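Local coordinates for protein phage terminase large subunit (Thermus phage P7426, PDB 4ZNL) that probably acts as the ATP-driven motor that packages viral DNA into empty capsids and as the endonuclease that cuts the genome, this chain holding the ATPase domain, at residues E59-P64 with V112-R117. Residues are numbered along the deposited sequence; the frame is centred on the assembly and turned at random.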
ATOM      1  N   GLU A  59      -2.776  -2.971 -10.216  1.00 16.10           N
ATOM      2  CA  GLU A  59      -1.627  -3.410 -11.003  1.00 17.73           C
ATOM      3  C   GLU A  59      -1.860  -4.754 -11.692  1.00 18.88           C
ATOM      4  O   GLU A  59      -1.545  -4.915 -12.871  1.00 19.78           O
ATOM      5  CB  GLU A  59      -0.385  -3.509 -10.122  1.00 19.36           C
ATOM      6  CG  GLU A  59       0.148  -2.169  -9.653  1.00 21.53           C
ATOM      7  CD  GLU A  59       0.862  -1.385 -10.749  1.00 24.65           C
ATOM      8  OE1 GLU A  59       1.584  -1.992 -11.560  1.00 25.32           O
ATOM      9  OE2 GLU A  59       0.709  -0.149 -10.792  1.00 26.06           O
ATOM     10  N   LEU A  60      -2.388  -5.722 -10.956  1.00 19.27           N
ATOM     11  CA  LEU A  60      -2.631  -7.046 -11.514  1.00 20.68           C
ATOM     12  C   LEU A  60      -3.509  -6.996 -12.766  1.00 22.35           C
ATOM     13  O   LEU A  60      -3.222  -7.686 -13.743  1.00 21.07           O
ATOM     14  CB  LEU A  60      -3.278  -7.945 -10.461  1.00 22.68           C
ATOM     15  CG  LEU A  60      -2.346  -8.429  -9.333  1.00 23.79           C
ATOM     16  CD1 LEU A  60      -3.141  -8.946  -8.153  1.00 24.56           C
ATOM     17  CD2 LEU A  60      -1.414  -9.518  -9.841  1.00 23.98           C
ATOM     18  N   PHE A  61      -4.551  -6.162 -12.742  1.00 24.65           N
ATOM     19  CA  PHE A  61      -5.548  -6.126 -13.813  1.00 27.24           C
ATOM     20  C   PHE A  61      -5.341  -5.002 -14.835  1.00 28.12           C
ATOM     21  O   PHE A  61      -5.625  -5.185 -16.019  1.00 30.10           O
ATOM     22  CB  PHE A  61      -6.955  -6.000 -13.215  1.00 27.92           C
ATOM     23  CG  PHE A  61      -7.469  -7.273 -12.618  1.00 30.26           C
ATOM     24  CD1 PHE A  61      -8.211  -8.163 -13.382  1.00 31.79           C
ATOM     25  CD2 PHE A  61      -7.198  -7.595 -11.297  1.00 31.76           C
ATOM     26  CE1 PHE A  61      -8.677  -9.349 -12.837  1.00 33.41           C
ATOM     27  CE2 PHE A  61      -7.661  -8.776 -10.746  1.00 33.72           C
ATOM     28  CZ  PHE A  61      -8.402  -9.658 -11.520  1.00 34.33           C
ATOM     29  N   ALA A  62      -4.863  -3.843 -14.387  1.00 26.29           N
ATOM     30  CA  ALA A  62      -4.727  -2.684 -15.275  1.00 24.89           C
ATOM     31  C   ALA A  62      -3.379  -2.639 -15.991  1.00 23.09           C
ATOM     32  O   ALA A  62      -3.210  -1.905 -16.967  1.00 24.23           O
ATOM     33  CB  ALA A  62      -4.935  -1.391 -14.494  1.00 24.78           C
ATOM     34  N   ARG A  63      -2.418  -3.412 -15.504  1.00 16.93           N
ATOM     35  CA  ARG A  63      -1.126  -3.512 -16.173  1.00 17.36           C
ATOM     36  C   ARG A  63      -0.737  -4.967 -16.307  1.00 16.46           C
ATOM     37  O   ARG A  63       0.070  -5.456 -15.526  1.00 14.57           O
ATOM     38  CB  ARG A  63      -0.055  -2.739 -15.405  1.00 22.60           C
ATOM     39  CG  ARG A  63      -0.114  -1.233 -15.635  1.00 30.28           C
ATOM     40  CD  ARG A  63       1.281  -0.640 -15.683  1.00 36.47           C
ATOM     41  NE  ARG A  63       1.887  -0.611 -14.364  1.00 39.72           N
ATOM     42  CZ  ARG A  63       3.187  -0.499 -14.134  1.00 40.51           C
ATOM     43  NH1 ARG A  63       4.046  -0.417 -15.138  1.00 40.08           N
ATOM     44  NH2 ARG A  63       3.624  -0.474 -12.887  1.00 41.32           N
ATOM     45  N   PRO A  64      -1.336  -5.673 -17.282  1.00 21.19           N
ATOM     46  CA  PRO A  64      -1.087  -7.109 -17.465  1.00 21.60           C
ATOM     47  C   PRO A  64       0.391  -7.398 -17.630  1.00 18.95           C
ATOM     48  O   PRO A  64       1.025  -6.890 -18.558  1.00 19.06           O
ATOM     49  CB  PRO A  64      -1.862  -7.447 -18.744  1.00 23.51           C
ATOM     50  CG  PRO A  64      -2.917  -6.395 -18.838  1.00 24.89           C
ATOM     51  CD  PRO A  64      -2.318  -5.154 -18.252  1.00 24.21           C
ATOM     52  N   VAL A 112      -2.381 -13.614 -12.151  1.00 19.83           N
ATOM     53  CA  VAL A 112      -3.537 -13.297 -12.987  1.00 20.02           C
ATOM     54  C   VAL A 112      -3.099 -13.381 -14.435  1.00 19.71           C
ATOM     55  O   VAL A 112      -2.307 -12.554 -14.908  1.00 19.94           O
ATOM     56  CB  VAL A 112      -4.108 -11.898 -12.698  1.00 22.17           C
ATOM     57  CG1 VAL A 112      -5.355 -11.636 -13.549  1.00 23.31           C
ATOM     58  CG2 VAL A 112      -4.425 -11.749 -11.221  1.00 23.37           C
ATOM     59  N   HIS A 113      -3.596 -14.396 -15.127  1.00 20.17           N
ATOM     60  CA  HIS A 113      -3.319 -14.586 -16.544  1.00 22.54           C
ATOM     61  C   HIS A 113      -4.295 -13.787 -17.410  1.00 22.36           C
ATOM     62  O   HIS A 113      -5.510 -13.876 -17.223  1.00 21.01           O
ATOM     63  CB  HIS A 113      -3.409 -16.070 -16.901  1.00 24.89           C
ATOM     64  CG  HIS A 113      -2.522 -16.946 -16.073  1.00 27.16           C
ATOM     65  ND1 HIS A 113      -1.147 -16.865 -16.116  1.00 29.05           N
ATOM     66  CD2 HIS A 113      -2.814 -17.930 -15.188  1.00 28.11           C
ATOM     67  CE1 HIS A 113      -0.629 -17.759 -15.291  1.00 29.91           C
ATOM     68  NE2 HIS A 113      -1.619 -18.419 -14.716  1.00 29.26           N
ATOM     69  N   HIS A 114      -3.755 -13.013 -18.352  1.00 22.22           N
ATOM     70  CA  HIS A 114      -4.568 -12.239 -19.279  1.00 21.85           C
ATOM     71  C   HIS A 114      -4.545 -12.863 -20.660  1.00 22.18           C
ATOM     72  O   HIS A 114      -3.482 -13.227 -21.161  1.00 21.59           O
ATOM     73  CB  HIS A 114      -4.070 -10.795 -19.359  1.00 21.87           C
ATOM     74  CG  HIS A 114      -4.254 -10.022 -18.091  1.00 21.50           C
ATOM     75  ND1 HIS A 114      -5.313  -9.164 -17.894  1.00 22.37           N
ATOM     76  CD2 HIS A 114      -3.512  -9.972 -16.959  1.00 20.66           C
ATOM     77  CE1 HIS A 114      -5.218  -8.621 -16.693  1.00 21.92           C
ATOM     78  NE2 HIS A 114      -4.132  -9.092 -16.106  1.00 20.73           N
ATOM     79  N   TYR A 115      -5.720 -12.982 -21.268  1.00 22.88           N
ATOM     80  CA  TYR A 115      -5.841 -13.542 -22.610  1.00 25.51           C
ATOM     81  C   TYR A 115      -6.358 -12.488 -23.573  1.00 26.90           C
ATOM     82  O   TYR A 115      -6.839 -11.443 -23.151  1.00 27.59           O
ATOM     83  CB  TYR A 115      -6.767 -14.763 -22.615  1.00 27.29           C
ATOM     84  CG  TYR A 115      -6.169 -15.966 -21.921  1.00 30.04           C
ATOM     85  CD1 TYR A 115      -5.651 -17.030 -22.652  1.00 32.03           C
ATOM     86  CD2 TYR A 115      -6.106 -16.029 -20.536  1.00 31.16           C
ATOM     87  CE1 TYR A 115      -5.093 -18.130 -22.022  1.00 32.66           C
ATOM     88  CE2 TYR A 115      -5.549 -17.117 -19.896  1.00 32.16           C
ATOM     89  CZ  TYR A 115      -5.042 -18.167 -20.642  1.00 33.00           C
ATOM     90  OH  TYR A 115      -4.487 -19.250 -19.996  1.00 33.59           O
ATOM     91  N   ASP A 116      -6.257 -12.779 -24.866  1.00 28.29           N
ATOM     92  CA  ASP A 116      -6.629 -11.841 -25.914  1.00 30.56           C
ATOM     93  C   ASP A 116      -8.129 -11.862 -26.201  1.00 28.99           C
ATOM     94  O   ASP A 116      -8.613 -11.150 -27.073  1.00 28.79           O
ATOM     95  CB  ASP A 116      -5.846 -12.155 -27.192  1.00 34.22           C
ATOM     96  CG  ASP A 116      -6.365 -13.383 -27.915  1.00 36.78           C
ATOM     97  OD1 ASP A 116      -6.955 -14.278 -27.270  1.00 36.46           O
ATOM     98  OD2 ASP A 116      -6.167 -13.458 -29.144  1.00 38.70           O
ATOM     99  N   ARG A 117      -8.859 -12.677 -25.454  1.00 27.88           N
ATOM    100  CA  ARG A 117     -10.292 -12.806 -25.642  1.00 28.13           C
ATOM    101  C   ARG A 117     -10.832 -13.579 -24.446  1.00 28.45           C
ATOM    102  O   ARG A 117     -10.047 -14.075 -23.633  1.00 27.95           O
ATOM    103  CB  ARG A 117     -10.614 -13.518 -26.969  1.00 28.63           C
ATOM    104  CG  ARG A 117     -10.418 -15.035 -26.963  1.00 28.15           C
ATOM    105  CD  ARG A 117     -10.341 -15.604 -28.386  1.00 29.30           C
ATOM    106  NE  ARG A 117      -9.068 -15.279 -29.023  1.00 32.18           N
ATOM    107  CZ  ARG A 117      -8.777 -15.500 -30.304  1.00 35.77           C
ATOM    108  NH1 ARG A 117      -9.666 -16.059 -31.114  1.00 37.38           N
ATOM    109  NH2 ARG A 117      -7.584 -15.154 -30.774  1.00 37.13           N
TER
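The carbonyl oxygen of Leu60, in the last turn of helix 48-62, takes two hydrogen bonds: one from His114 of strand 109-115, the other with the hydroxyl of Ser130 on the neighbouring strand 126-136. His114 NE2 gives its N-H to Leu60 O at 2.9 Å, with an angle of 157° at the hydrogen. The oxygen lies near the imidazole plane and the nitrogen in the carbonyl plane, so the ring meets the helix end edge-on. The CB of His114 points at the helix, and with CG anti to the residue's carbonyl carbon (chi1 -67°) the ring extends to Leu60 O. Pro64, just past that terminus, covers one face of this ring in a CH-pi contact, with CB 3.6 Å from the centroid and 17° off the normal. Edge bond and face contact together probably limit the rotation of the imidazole. Two residues back along the strand, Val112 also faces the helix and splits its methyls between two side chains. Val112 CG2 touches Leu60 CD2 at 4.0 Å, while Val112 CG1 sits over a face of the Phe61 ring, off-centre, 4.1 Å from Phe61 CE1. Val89 of helix 75-94 touches Leu60, Phe61 and Val112 and so joins the same apolar patch. The contact thus seats the C-terminal end of the helix that follows the P-loop against the antiparallel strands extending the parallel core sheet of this P-loop ATPase domain.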